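Local structure of arginine kinase (Anthopleura japonica, 4RF6) at residues A[95-100]-A[338-343]; A[100-105]-A[270-275]; A[645-650]-A[712-717]; A[660-665]-A[703-708]. The protein catalyses the transfer of a phosphate group from ATP to L-arginine, giving N-omega-phospho-L-arginine and ADP. All blocks are in the same frame, centred on the assembly; numbering follows the deposited sequence.

Contact 1: residues A[95-100]-A[338-343]; sequences DYHSPY and RRLGLS
Leu340 fits between the rings of Tyr100 and His97, and its branched side chain meets both. CB lies over one face of the Tyr100 ring, 3.6 Å from Tyr100 CG, in a CH-pi contact. At the branch point, Leu340 CG is 4.1 Å from both His97 ND1 and Tyr100 CD2. Leu340 CD1 then turns over a face of the imidazole, 15° off its normal and 3.6 Å from His97 CG, while CD2 stays with the phenol ring, 3.9 Å from Tyr100 CE2. On the opposite imidazole face Tyr96 comes in edge-on, its CD1 over the ring centre. This is an interdomain junction of the phosphagen kinase fold: the turn leaving helix 86-96 of the small helical domain meets the loop between strand 331-336 and helix 344-370 of the catalytic domain. Histidine suits its place by offering flat faces for packing and two ring nitrogens for polar partners. His97 ND1 shares a water with Arg339 N, and NE2 is hydrogen-bonded to Pro279 O. A second water donates to His97 O and Leu340 O. The Arg338 chain, extended from CG to NE (chi2 180°), carries its guanidinium out to Pro99, whose CD lies over one face, 3.4 Å from Arg338 NH2.

Contact 2: residues A[100-105]-A[270-275]; sequences YKLATG and KKHGYL
Tyr100 turns the edge of its ring toward Lys271, with the carbonyl oxygen of that lysine near the ring plane. The hydroxyl donates a short hydrogen bond, 2.6 Å from Tyr100 OH to Lys271 O, although it comes in tilted 22° from the carbonyl plane. Tyrosine suits this position because the rigid ring carries a donor well beyond the backbone of its own loop. Leu102 and Lys271 meet at a slant: Leu102 CB presses on the start of the lysine chain, 3.5 Å from Lys271 CG, a tight carbon pair. Lys271 CG also comes 3.1 Å from Leu102 O, while a bend further out (chi3 44°) carries its amine onward from the leucine. The other lysine, Lys270, runs past Gly105, its CE 4.2 Å from Gly105 CA, and reaches His106 O with NZ. Glycine suits a positive phi of 93° and leaves room for that chain. Leu102 CD2 approaches the imidazole obliquely, 4.0 Å from His272 NE2; Tyr82 and Ile93 also touch the histidine. The arrangement docks the loop after helix 86-96 against the turn of the small antiparallel hairpin 268-269/273-274 in this phosphagen kinase.

Contact 3: residues A[645-650]-A[712-717]; sequences KIPKAS and EIEKST
Glu714 offers its carboxylate to two successive backbone amides, those of Lys648 and Ala649. The bond from Lys648 N to Glu714 OE1 is 2.8 Å and uses the syn lone pair; that from Ala649 N to Glu714 OE2 is 2.9 Å, also on the syn side but 17° out of the carboxylate plane. An acid near the end of the C-terminal helix 696-714 thus binds N-terminal amides of the short helix 647-651, which follows strand 638-645 of the phosphagen kinase catalytic domain (ATP:guanido phosphotransferase fold). Glutamate suits this place, since the two N-H groups and the start of a helix would both favour a negative charge there. A bend at chi2 (65°) brings the carboxylate round to them. Apolar neighbours flank it: Ile646 CG2 lies 3.1 Å from Glu714 OE2, and Pro647 CD 3.0 Å from Glu714 OE1. Lys648 lays its chain along the helix end, with NZ 2.7 Å from Ser716 O. Beyond the carboxylate, small Ala649 lets the backbones approach, its CB resting 3.6 Å from Ile713 CG2.

Contact 4: residues A[660-665]-A[703-708]; sequences DEFHIQ and MYNGVK
Phe662 swings its ring against Asn705 and Gly706 because its CG lies beside its own backbone N, opposite the carbonyl carbon (chi1 -65°). Ile664, two residues on, sets CG1 between N and the carbonyl carbon (chi1 55°) and then extends fully, so that CD1 is thrust at the same helix. The phenyl ring lies with one face over the backbone from Asn705 to Gly706. Phe662 CD2 is 3.7 Å from Gly706 CA, and on the Asn705 side Phe662 CE1 is 3.4 Å from Asn705 CB. Ring and amide planes are inclined at 67°, not stacked, and it is Asn705 CB that meets the ring; its OD1 is hydrogen-bonded to Gln701 NE2. Glu661 CG packs on the other face of the ring. Glycine suits position 706, since its bare CA lets Ile664 CD1 settle 3.9 Å away while the aromatic ring sits close by. Met703 starts out pointing away from this surface, but its flexible chain doubles back, bent at chi2 and chi3, and places CE 3.6 Å from Ile664 CG2. No hydrogen bond crosses the contact, which is apolar packing. It joins helix 696-714 to the turn between helix 655-661 and strand 664-668, an outermost strand of the antiparallel sheet of the second phosphagen kinase catalytic domain, with Ile686 of the adjoining strand 683-688 touching both Ile664 and Met703.

The four contacts form two pairs, one in each of the tandem repeats. Contacts 1 and 2 lie in the first, their centres 8 Å apart; they share Tyr100, touch through Leu340 and His272, and together join the region following helix 86-96 to two loops of the catalytic domain. Contacts 3 and 4 lie in the second catalytic domain, centres 14 Å apart, and both use helix 696-714, which packs against helix 647-651 and against the turn between helix 655-661 and edge strand 664-668. Along the chain, both segments of contact 2 fall between those of contact 1, and likewise contact 4 within contact 3. Centres of the two pairs are at least 75 Å apart; each contact joins parts of one repeat, and none of the four bridges the two.

Contact 1: residues A[95-100]-A[338-343]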
loop_
_atom_site.group_PDB
_atom_site.type_symbol
_atom_site.label_atom_id
_atom_site.label_comp_id
_atom_site.label_asym_id
_atom_site.label_seq_id
_atom_site.Cartn_x
_atom_site.Cartn_y
_atom_site.Cartn_z
ATOM N N ASP A 95 -18.899 32.406 -2.329
ATOM C CA ASP A 95 -17.805 32.484 -3.297
ATOM C C ASP A 95 -17.088 31.142 -3.364
ATOM O O ASP A 95 -17.110 30.469 -4.397
ATOM C CB ASP A 95 -16.807 33.578 -2.904
ATOM C CG ASP A 95 -15.761 33.855 -3.988
ATOM O OD1 ASP A 95 -15.245 32.904 -4.612
ATOM O OD2 ASP A 95 -15.451 35.042 -4.211
ATOM N N TYR A 96 -16.443 30.767 -2.258
ATOM C CA TYR A 96 -15.663 29.533 -2.187
ATOM C C TYR A 96 -16.464 28.320 -2.632
ATOM O O TYR A 96 -15.936 27.451 -3.319
ATOM C CB TYR A 96 -15.142 29.296 -0.761
ATOM C CG TYR A 96 -14.277 28.051 -0.602
ATOM C CD1 TYR A 96 -14.847 26.796 -0.403
ATOM C CD2 TYR A 96 -12.892 28.136 -0.639
ATOM C CE1 TYR A 96 -14.064 25.661 -0.258
ATOM C CE2 TYR A 96 -12.097 27.008 -0.493
ATOM C CZ TYR A 96 -12.692 25.776 -0.304
ATOM O OH TYR A 96 -11.916 24.654 -0.151
ATOM N N HIS A 97 -17.733 28.268 -2.235
ATOM C CA HIS A 97 -18.565 27.094 -2.471
ATOM C C HIS A 97 -19.522 27.240 -3.657
ATOM O O HIS A 97 -20.479 26.469 -3.775
ATOM C CB HIS A 97 -19.379 26.767 -1.215
ATOM C CG HIS A 97 -18.561 26.250 -0.072
ATOM N ND1 HIS A 97 -18.202 24.923 0.042
ATOM C CD2 HIS A 97 -18.059 26.870 1.022
ATOM C CE1 HIS A 97 -17.497 24.753 1.146
ATOM N NE2 HIS A 97 -17.397 25.919 1.760
ATOM N N SER A 98 -19.280 28.224 -4.521
ATOM C CA SER A 98 -20.147 28.438 -5.678
ATOM C C SER A 98 -20.230 27.153 -6.502
ATOM O O SER A 98 -19.228 26.461 -6.679
ATOM C CB SER A 98 -19.655 29.614 -6.530
ATOM O OG SER A 98 -18.310 29.438 -6.919
ATOM N N PRO A 99 -21.424 26.833 -7.025
ATOM C CA PRO A 99 -22.605 27.697 -7.096
ATOM C C PRO A 99 -23.554 27.582 -5.902
ATOM O O PRO A 99 -24.708 27.985 -6.050
ATOM C CB PRO A 99 -23.309 27.167 -8.346
ATOM C CG PRO A 99 -23.063 25.694 -8.271
ATOM C CD PRO A 99 -21.681 25.523 -7.654
ATOM N N TYR A 100 -23.109 27.055 -4.762
ATOM C CA TYR A 100 -24.018 26.897 -3.619
ATOM C C TYR A 100 -24.579 28.227 -3.121
ATOM O O TYR A 100 -23.854 29.217 -3.009
ATOM C CB TYR A 100 -23.362 26.141 -2.453
ATOM C CG TYR A 100 -24.280 25.991 -1.247
ATOM C CD1 TYR A 100 -25.291 25.034 -1.233
ATOM C CD2 TYR A 100 -24.148 26.819 -0.139
ATOM C CE1 TYR A 100 -26.136 24.899 -0.144
ATOM C CE2 TYR A 100 -24.990 26.693 0.955
ATOM C CZ TYR A 100 -25.976 25.732 0.947
ATOM O OH TYR A 100 -26.812 25.606 2.037
ATOM N N ARG A 338 -16.658 19.763 -4.145
ATOM C CA ARG A 338 -17.840 20.324 -3.490
ATOM C C ARG A 338 -18.165 19.713 -2.114
ATOM O O ARG A 338 -17.927 18.523 -1.872
ATOM C CB ARG A 338 -19.051 20.204 -4.421
ATOM C CG ARG A 338 -18.910 20.961 -5.736
ATOM C CD ARG A 338 -20.154 20.781 -6.588
ATOM N NE ARG A 338 -20.213 21.707 -7.719
ATOM C CZ ARG A 338 -21.261 21.825 -8.528
ATOM N NH1 ARG A 338 -22.340 21.075 -8.335
ATOM N NH2 ARG A 338 -21.231 22.690 -9.532
ATOM N N ARG A 339 -18.716 20.539 -1.225
ATOM C CA ARG A 339 -19.073 20.113 0.129
ATOM C C ARG A 339 -20.427 20.665 0.571
ATOM O O ARG A 339 -21.060 20.135 1.491
ATOM C CB ARG A 339 -18.014 20.570 1.131
ATOM C CG ARG A 339 -16.649 19.955 0.936
ATOM C CD ARG A 339 -15.699 20.366 2.049
ATOM N NE ARG A 339 -14.410 19.706 1.905
ATOM C CZ ARG A 339 -13.326 20.285 1.401
ATOM N NH1 ARG A 339 -13.370 21.553 1.010
ATOM N NH2 ARG A 339 -12.193 19.597 1.299
ATOM N N LEU A 340 -20.852 21.751 -0.062
ATOM C CA LEU A 340 -22.149 22.348 0.240
ATOM C C LEU A 340 -23.107 22.125 -0.917
ATOM O O LEU A 340 -22.795 22.462 -2.066
ATOM C CB LEU A 340 -22.014 23.848 0.520
ATOM C CG LEU A 340 -21.722 24.248 1.967
ATOM C CD1 LEU A 340 -21.373 25.732 2.073
ATOM C CD2 LEU A 340 -22.915 23.916 2.845
ATOM N N GLY A 341 -24.267 21.544 -0.622
ATOM C CA GLY A 341 -25.291 21.364 -1.638
ATOM C C GLY A 341 -25.392 19.931 -2.118
ATOM O O GLY A 341 -26.202 19.619 -2.992
ATOM N N LEU A 342 -24.555 19.062 -1.557
ATOM C CA LEU A 342 -24.643 17.630 -1.832
ATOM C C LEU A 342 -24.360 16.872 -0.549
ATOM O O LEU A 342 -23.608 17.345 0.303
ATOM C CB LEU A 342 -23.680 17.206 -2.946
ATOM C CG LEU A 342 -22.213 16.932 -2.605
ATOM C CD1 LEU A 342 -21.497 16.337 -3.807
ATOM C CD2 LEU A 342 -21.507 18.196 -2.144
ATOM N N SER A 343 -24.976 15.708 -0.392
ATOM C CA SER A 343 -24.808 14.944 0.834
ATOM C C SER A 343 -23.485 14.186 0.814
ATOM O O SER A 343 -22.832 14.095 -0.229
ATOM C CB SER A 343 -25.964 13.963 1.013
ATOM O OG SER A 343 -25.930 12.954 0.020
HETATM O O HOH W 1 -18.965 23.192 -1.993
HETATM O O HOH W 2 -21.255 23.704 -4.182
#

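Contact 2: residues A[100-105]-A[270-275]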
loop_
_atom_site.group_PDB
_atom_site.type_symbol
_atom_site.label_atom_id
_atom_site.label_comp_id
_atom_site.label_asym_id
_atom_site.label_seq_id
_atom_site.Cartn_x
_atom_site.Cartn_y
_atom_site.Cartn_z
ATOM N N TYR A 100 -23.109 27.055 -4.762
ATOM C CA TYR A 100 -24.018 26.897 -3.619
ATOM C C TYR A 100 -24.579 28.227 -3.121
ATOM O O TYR A 100 -23.854 29.217 -3.009
ATOM C CB TYR A 100 -23.362 26.141 -2.453
ATOM C CG TYR A 100 -24.280 25.991 -1.247
ATOM C CD1 TYR A 100 -25.291 25.034 -1.233
ATOM C CD2 TYR A 100 -24.148 26.819 -0.139
ATOM C CE1 TYR A 100 -26.136 24.899 -0.144
ATOM C CE2 TYR A 100 -24.990 26.693 0.955
ATOM C CZ TYR A 100 -25.976 25.732 0.947
ATOM O OH TYR A 100 -26.812 25.606 2.037
ATOM N N LYS A 101 -25.880 28.240 -2.839
ATOM C CA LYS A 101 -26.535 29.392 -2.227
ATOM C C LYS A 101 -27.085 29.004 -0.864
ATOM O O LYS A 101 -27.809 28.014 -0.748
ATOM C CB LYS A 101 -27.676 29.906 -3.110
ATOM C CG LYS A 101 -27.220 30.518 -4.422
ATOM C CD LYS A 101 -26.170 31.585 -4.169
ATOM C CE LYS A 101 -25.424 31.934 -5.442
ATOM N NZ LYS A 101 -26.351 32.196 -6.575
ATOM N N LEU A 102 -26.746 29.788 0.160
ATOM C CA LEU A 102 -27.190 29.526 1.528
ATOM C C LEU A 102 -28.715 29.389 1.610
ATOM O O LEU A 102 -29.236 28.589 2.388
ATOM C CB LEU A 102 -26.687 30.630 2.460
ATOM C CG LEU A 102 -25.167 30.669 2.619
ATOM C CD1 LEU A 102 -24.659 32.097 2.706
ATOM C CD2 LEU A 102 -24.727 29.884 3.837
ATOM N N ALA A 103 -29.420 30.157 0.784
ATOM C CA ALA A 103 -30.879 30.103 0.727
ATOM C C ALA A 103 -31.407 28.721 0.318
ATOM O O ALA A 103 -32.485 28.303 0.752
ATOM C CB ALA A 103 -31.405 31.174 -0.216
ATOM N N THR A 104 -30.646 28.029 -0.527
ATOM C CA THR A 104 -31.027 26.711 -1.028
ATOM C C THR A 104 -31.099 25.682 0.097
ATOM O O THR A 104 -32.004 24.843 0.130
ATOM C CB THR A 104 -30.033 26.212 -2.098
ATOM O OG1 THR A 104 -29.932 27.184 -3.148
ATOM C CG2 THR A 104 -30.483 24.881 -2.684
ATOM N N GLY A 105 -30.141 25.744 1.018
ATOM C CA GLY A 105 -30.104 24.804 2.123
ATOM C C GLY A 105 -29.243 23.597 1.799
ATOM O O GLY A 105 -28.918 23.359 0.636
ATOM N N LYS A 270 -29.268 23.839 8.948
ATOM C CA LYS A 270 -29.819 23.577 7.615
ATOM C C LYS A 270 -28.996 24.264 6.519
ATOM O O LYS A 270 -28.675 23.667 5.493
ATOM C CB LYS A 270 -31.274 24.048 7.525
ATOM C CG LYS A 270 -31.903 23.806 6.153
ATOM C CD LYS A 270 -31.795 22.333 5.758
ATOM C CE LYS A 270 -32.308 22.078 4.347
ATOM N NZ LYS A 270 -32.225 20.633 3.992
ATOM N N LYS A 271 -28.643 25.520 6.771
ATOM C CA LYS A 271 -27.939 26.359 5.801
ATOM C C LYS A 271 -26.473 25.970 5.587
ATOM O O LYS A 271 -25.975 26.009 4.455
ATOM C CB LYS A 271 -28.004 27.809 6.273
ATOM C CG LYS A 271 -27.877 28.848 5.194
ATOM C CD LYS A 271 -28.442 30.188 5.674
ATOM C CE LYS A 271 -27.987 30.516 7.092
ATOM N NZ LYS A 271 -28.621 31.760 7.617
ATOM N N HIS A 272 -25.786 25.605 6.669
ATOM C CA HIS A 272 -24.337 25.383 6.620
ATOM C C HIS A 272 -23.887 23.922 6.595
ATOM O O HIS A 272 -22.715 23.647 6.329
ATOM C CB HIS A 272 -23.633 26.044 7.815
ATOM C CG HIS A 272 -23.768 27.532 7.874
ATOM N ND1 HIS A 272 -24.754 28.161 8.606
ATOM C CD2 HIS A 272 -23.027 28.520 7.319
ATOM C CE1 HIS A 272 -24.621 29.468 8.489
ATOM N NE2 HIS A 272 -23.580 29.715 7.713
ATOM N N GLY A 273 -24.774 22.984 6.904
ATOM C CA GLY A 273 -24.318 21.616 7.085
ATOM C C GLY A 273 -23.548 21.549 8.394
ATOM O O GLY A 273 -23.855 22.283 9.339
ATOM N N TYR A 274 -22.540 20.689 8.466
ATOM C CA TYR A 274 -21.712 20.642 9.665
ATOM C C TYR A 274 -20.812 21.870 9.787
ATOM O O TYR A 274 -20.149 22.277 8.828
ATOM C CB TYR A 274 -20.914 19.337 9.716
ATOM C CG TYR A 274 -21.834 18.151 9.853
ATOM C CD1 TYR A 274 -22.429 17.854 11.075
ATOM C CD2 TYR A 274 -22.145 17.354 8.756
ATOM C CE1 TYR A 274 -23.289 16.784 11.205
ATOM C CE2 TYR A 274 -23.005 16.283 8.879
ATOM C CZ TYR A 274 -23.577 16.010 10.103
ATOM O OH TYR A 274 -24.431 14.944 10.237
ATOM N N LEU A 275 -20.814 22.467 10.975
ATOM C CA LEU A 275 -20.025 23.660 11.238
ATOM C C LEU A 275 -18.579 23.291 11.493
ATOM O O LEU A 275 -18.286 22.316 12.195
ATOM C CB LEU A 275 -20.586 24.412 12.439
ATOM C CG LEU A 275 -22.056 24.777 12.258
ATOM C CD1 LEU A 275 -22.578 25.427 13.507
ATOM C CD2 LEU A 275 -22.228 25.703 11.069
#

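Contact 3: residues A[645-650]-A[712-717]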
loop_
_atom_site.group_PDB
_atom_site.type_symbol
_atom_site.label_atom_id
_atom_site.label_comp_id
_atom_site.label_asym_id
_atom_site.label_seq_id
_atom_site.Cartn_x
_atom_site.Cartn_y
_atom_site.Cartn_z
ATOM N N LYS A 645 35.492 -24.791 -1.506
ATOM C CA LYS A 645 36.788 -24.433 -2.085
ATOM C C LYS A 645 37.378 -25.606 -2.846
ATOM O O LYS A 645 37.857 -26.565 -2.243
ATOM C CB LYS A 645 37.765 -24.014 -0.990
ATOM C CG LYS A 645 37.278 -22.891 -0.108
ATOM C CD LYS A 645 38.381 -22.479 0.844
ATOM C CE LYS A 645 37.908 -21.422 1.808
ATOM N NZ LYS A 645 39.062 -20.859 2.557
ATOM N N ILE A 646 37.352 -25.535 -4.172
ATOM C CA ILE A 646 37.703 -26.693 -4.987
ATOM C C ILE A 646 38.661 -26.355 -6.161
ATOM O O ILE A 646 38.323 -26.562 -7.329
ATOM C CB ILE A 646 36.396 -27.405 -5.470
ATOM C CG1 ILE A 646 35.467 -27.707 -4.293
ATOM C CG2 ILE A 646 36.680 -28.718 -6.127
ATOM C CD1 ILE A 646 35.972 -28.820 -3.376
ATOM N N PRO A 647 39.868 -25.830 -5.852
ATOM C CA PRO A 647 40.818 -25.507 -6.928
ATOM C C PRO A 647 41.310 -26.744 -7.680
ATOM O O PRO A 647 41.355 -26.724 -8.914
ATOM C CB PRO A 647 41.986 -24.856 -6.180
ATOM C CG PRO A 647 41.390 -24.346 -4.910
ATOM C CD PRO A 647 40.359 -25.365 -4.541
ATOM N N LYS A 648 41.676 -27.794 -6.949
ATOM C CA LYS A 648 42.139 -29.035 -7.569
ATOM C C LYS A 648 41.094 -29.658 -8.511
ATOM O O LYS A 648 41.371 -29.887 -9.688
ATOM C CB LYS A 648 42.595 -30.049 -6.510
ATOM C CG LYS A 648 43.725 -29.553 -5.613
ATOM C CD LYS A 648 44.599 -30.697 -5.103
ATOM C CE LYS A 648 43.806 -31.717 -4.298
ATOM N NZ LYS A 648 44.659 -32.861 -3.857
ATOM N N ALA A 649 39.890 -29.917 -8.012
ATOM C CA ALA A 649 38.890 -30.591 -8.843
ATOM C C ALA A 649 38.271 -29.714 -9.936
ATOM O O ALA A 649 37.808 -30.238 -10.941
ATOM C CB ALA A 649 37.818 -31.263 -7.997
ATOM N N SER A 650 38.261 -28.393 -9.759
ATOM C CA SER A 650 37.781 -27.511 -10.829
ATOM C C SER A 650 38.682 -27.608 -12.069
ATOM O O SER A 650 38.245 -27.350 -13.194
ATOM C CB SER A 650 37.655 -26.056 -10.358
ATOM O OG SER A 650 38.910 -25.498 -10.028
ATOM N N GLU A 712 36.417 -35.764 -2.755
ATOM C CA GLU A 712 37.356 -36.881 -2.832
ATOM C C GLU A 712 38.590 -36.528 -3.665
ATOM O O GLU A 712 39.686 -37.025 -3.407
ATOM C CB GLU A 712 36.662 -38.140 -3.365
ATOM C CG GLU A 712 35.943 -38.953 -2.284
ATOM C CD GLU A 712 34.781 -39.783 -2.821
ATOM O OE1 GLU A 712 34.462 -39.668 -4.024
ATOM O OE2 GLU A 712 34.184 -40.546 -2.030
ATOM N N ILE A 713 38.405 -35.662 -4.656
ATOM C CA ILE A 713 39.511 -35.181 -5.479
ATOM C C ILE A 713 40.290 -34.071 -4.763
ATOM O O ILE A 713 41.526 -34.052 -4.784
ATOM C CB ILE A 713 39.018 -34.710 -6.869
ATOM C CG1 ILE A 713 38.461 -35.896 -7.663
ATOM C CG2 ILE A 713 40.140 -34.026 -7.642
ATOM C CD1 ILE A 713 37.873 -35.529 -9.022
ATOM N N GLU A 714 39.577 -33.163 -4.104
ATOM C CA GLU A 714 40.239 -32.083 -3.373
ATOM C C GLU A 714 41.021 -32.598 -2.158
ATOM O O GLU A 714 41.878 -31.892 -1.618
ATOM C CB GLU A 714 39.223 -31.025 -2.930
ATOM C CG GLU A 714 39.795 -29.618 -2.841
ATOM C CD GLU A 714 40.216 -29.077 -4.195
ATOM O OE1 GLU A 714 41.173 -28.279 -4.242
ATOM O OE2 GLU A 714 39.589 -29.450 -5.211
ATOM N N LYS A 715 40.727 -33.828 -1.744
ATOM C CA LYS A 715 41.310 -34.404 -0.533
ATOM C C LYS A 715 42.348 -35.504 -0.789
ATOM O O LYS A 715 43.026 -35.941 0.141
ATOM C CB LYS A 715 40.213 -34.938 0.390
ATOM C CG LYS A 715 39.702 -33.938 1.416
ATOM C CD LYS A 715 38.403 -34.417 2.049
ATOM C CE LYS A 715 38.487 -35.895 2.389
ATOM N NZ LYS A 715 37.269 -36.403 3.075
ATOM N N SER A 716 42.473 -35.953 -2.035
ATOM C CA SER A 716 43.499 -36.941 -2.370
ATOM C C SER A 716 44.909 -36.362 -2.229
ATOM O O SER A 716 45.135 -35.180 -2.495
ATOM C CB SER A 716 43.279 -37.527 -3.769
ATOM O OG SER A 716 43.020 -36.518 -4.726
ATOM N N THR A 717 45.849 -37.205 -1.806
ATOM C CA THR A 717 47.208 -36.769 -1.482
ATOM C C THR A 717 48.228 -37.202 -2.538
ATOM O O THR A 717 47.967 -37.136 -3.741
ATOM C CB THR A 717 47.643 -37.314 -0.102
ATOM O OG1 THR A 717 49.001 -36.942 0.168
ATOM C CG2 THR A 717 47.523 -38.827 -0.070
#

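Contact 4: residues A[660-665]-A[703-708]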
loop_
_atom_site.group_PDB
_atom_site.type_symbol
_atom_site.label_atom_id
_atom_site.label_comp_id
_atom_site.label_asym_id
_atom_site.label_seq_id
_atom_site.Cartn_x
_atom_site.Cartn_y
_atom_site.Cartn_z
ATOM N N ASP A 660 27.949 -32.986 -14.828
ATOM C CA ASP A 660 26.965 -33.442 -15.808
ATOM C C ASP A 660 26.148 -34.635 -15.305
ATOM O O ASP A 660 24.932 -34.676 -15.485
ATOM C CB ASP A 660 27.634 -33.775 -17.148
ATOM C CG ASP A 660 28.058 -32.534 -17.918
ATOM O OD1 ASP A 660 27.585 -31.427 -17.581
ATOM O OD2 ASP A 660 28.867 -32.670 -18.863
ATOM N N GLU A 661 26.811 -35.605 -14.680
ATOM C CA GLU A 661 26.097 -36.763 -14.151
ATOM C C GLU A 661 25.098 -36.343 -13.071
ATOM O O GLU A 661 23.962 -36.829 -13.033
ATOM C CB GLU A 661 27.066 -37.809 -13.589
ATOM C CG GLU A 661 26.362 -38.882 -12.764
ATOM C CD GLU A 661 27.207 -40.121 -12.515
ATOM O OE1 GLU A 661 28.452 -40.037 -12.605
ATOM O OE2 GLU A 661 26.612 -41.183 -12.224
ATOM N N PHE A 662 25.518 -35.426 -12.203
ATOM C CA PHE A 662 24.701 -35.062 -11.049
ATOM C C PHE A 662 23.906 -33.770 -11.216
ATOM O O PHE A 662 23.276 -33.290 -10.265
ATOM C CB PHE A 662 25.560 -35.046 -9.781
ATOM C CG PHE A 662 26.092 -36.396 -9.419
ATOM C CD1 PHE A 662 25.243 -37.364 -8.902
ATOM C CD2 PHE A 662 27.425 -36.718 -9.635
ATOM C CE1 PHE A 662 25.719 -38.624 -8.583
ATOM C CE2 PHE A 662 27.906 -37.976 -9.317
ATOM C CZ PHE A 662 27.048 -38.929 -8.791
ATOM N N HIS A 663 23.926 -33.232 -12.432
ATOM C CA HIS A 663 23.115 -32.077 -12.800
ATOM C C HIS A 663 23.345 -30.889 -11.875
ATOM O O HIS A 663 22.397 -30.214 -11.465
ATOM C CB HIS A 663 21.630 -32.457 -12.846
ATOM C CG HIS A 663 21.364 -33.745 -13.561
ATOM N ND1 HIS A 663 21.863 -34.010 -14.819
ATOM C CD2 HIS A 663 20.661 -34.842 -13.194
ATOM C CE1 HIS A 663 21.481 -35.219 -15.194
ATOM N NE2 HIS A 663 20.750 -35.744 -14.226
ATOM N N ILE A 664 24.613 -30.652 -11.549
ATOM C CA ILE A 664 25.014 -29.502 -10.751
ATOM C C ILE A 664 25.935 -28.596 -11.571
ATOM O O ILE A 664 26.468 -29.013 -12.604
ATOM C CB ILE A 664 25.692 -29.931 -9.434
ATOM C CG1 ILE A 664 26.883 -30.856 -9.703
ATOM C CG2 ILE A 664 24.690 -30.644 -8.528
ATOM C CD1 ILE A 664 27.590 -31.319 -8.431
ATOM N N GLN A 665 26.094 -27.353 -11.122
ATOM C CA GLN A 665 26.931 -26.380 -11.811
ATOM C C GLN A 665 27.684 -25.579 -10.757
ATOM O O GLN A 665 27.165 -25.328 -9.666
ATOM C CB GLN A 665 26.075 -25.444 -12.668
ATOM C CG GLN A 665 25.077 -24.630 -11.853
ATOM C CD GLN A 665 24.166 -23.775 -12.708
ATOM O OE1 GLN A 665 24.473 -23.477 -13.866
ATOM N NE2 GLN A 665 23.031 -23.370 -12.137
ATOM N N MET A 703 23.031 -33.515 -5.101
ATOM C CA MET A 703 23.978 -32.495 -4.653
ATOM C C MET A 703 24.997 -33.110 -3.710
ATOM O O MET A 703 26.196 -32.830 -3.801
ATOM C CB MET A 703 23.255 -31.338 -3.960
ATOM C CG MET A 703 24.196 -30.293 -3.376
ATOM S SD MET A 703 25.189 -29.477 -4.642
ATOM C CE MET A 703 23.876 -28.696 -5.585
ATOM N N TYR A 704 24.519 -33.957 -2.806
ATOM C CA TYR A 704 25.404 -34.627 -1.867
ATOM C C TYR A 704 26.395 -35.506 -2.612
ATOM O O TYR A 704 27.587 -35.479 -2.324
ATOM C CB TYR A 704 24.608 -35.488 -0.881
ATOM C CG TYR A 704 25.504 -36.241 0.078
ATOM C CD1 TYR A 704 25.963 -35.634 1.235
ATOM C CD2 TYR A 704 25.909 -37.547 -0.187
ATOM C CE1 TYR A 704 26.780 -36.301 2.110
ATOM C CE2 TYR A 704 26.741 -38.227 0.684
ATOM C CZ TYR A 704 27.170 -37.594 1.833
ATOM O OH TYR A 704 27.998 -38.239 2.720
ATOM N N ASN A 705 25.892 -36.292 -3.560
ATOM C CA ASN A 705 26.724 -37.242 -4.281
ATOM C C ASN A 705 27.802 -36.536 -5.102
ATOM O O ASN A 705 28.970 -36.944 -5.100
ATOM C CB ASN A 705 25.860 -38.136 -5.180
ATOM C CG ASN A 705 25.007 -39.111 -4.390
ATOM O OD1 ASN A 705 25.282 -39.375 -3.221
ATOM N ND2 ASN A 705 23.963 -39.653 -5.026
ATOM N N GLY A 706 27.395 -35.478 -5.799
ATOM C CA GLY A 706 28.299 -34.686 -6.613
ATOM C C GLY A 706 29.398 -34.028 -5.805
ATOM O O GLY A 706 30.578 -34.179 -6.121
ATOM N N VAL A 707 29.007 -33.302 -4.759
ATOM C CA VAL A 707 29.954 -32.634 -3.863
ATOM C C VAL A 707 30.904 -33.631 -3.198
ATOM O O VAL A 707 32.089 -33.338 -2.993
ATOM C CB VAL A 707 29.218 -31.787 -2.799
ATOM C CG1 VAL A 707 30.186 -31.233 -1.772
ATOM C CG2 VAL A 707 28.461 -30.637 -3.467
ATOM N N LYS A 708 30.383 -34.811 -2.873
ATOM C CA LYS A 708 31.197 -35.867 -2.277
ATOM C C LYS A 708 32.363 -36.227 -3.196
ATOM O O LYS A 708 33.505 -36.333 -2.755
ATOM C CB LYS A 708 30.334 -37.104 -2.012
ATOM C CG LYS A 708 31.030 -38.232 -1.244
ATOM C CD LYS A 708 30.072 -39.410 -1.083
ATOM C CE LYS A 708 30.439 -40.303 0.089
ATOM N NZ LYS A 708 31.781 -40.921 -0.063
#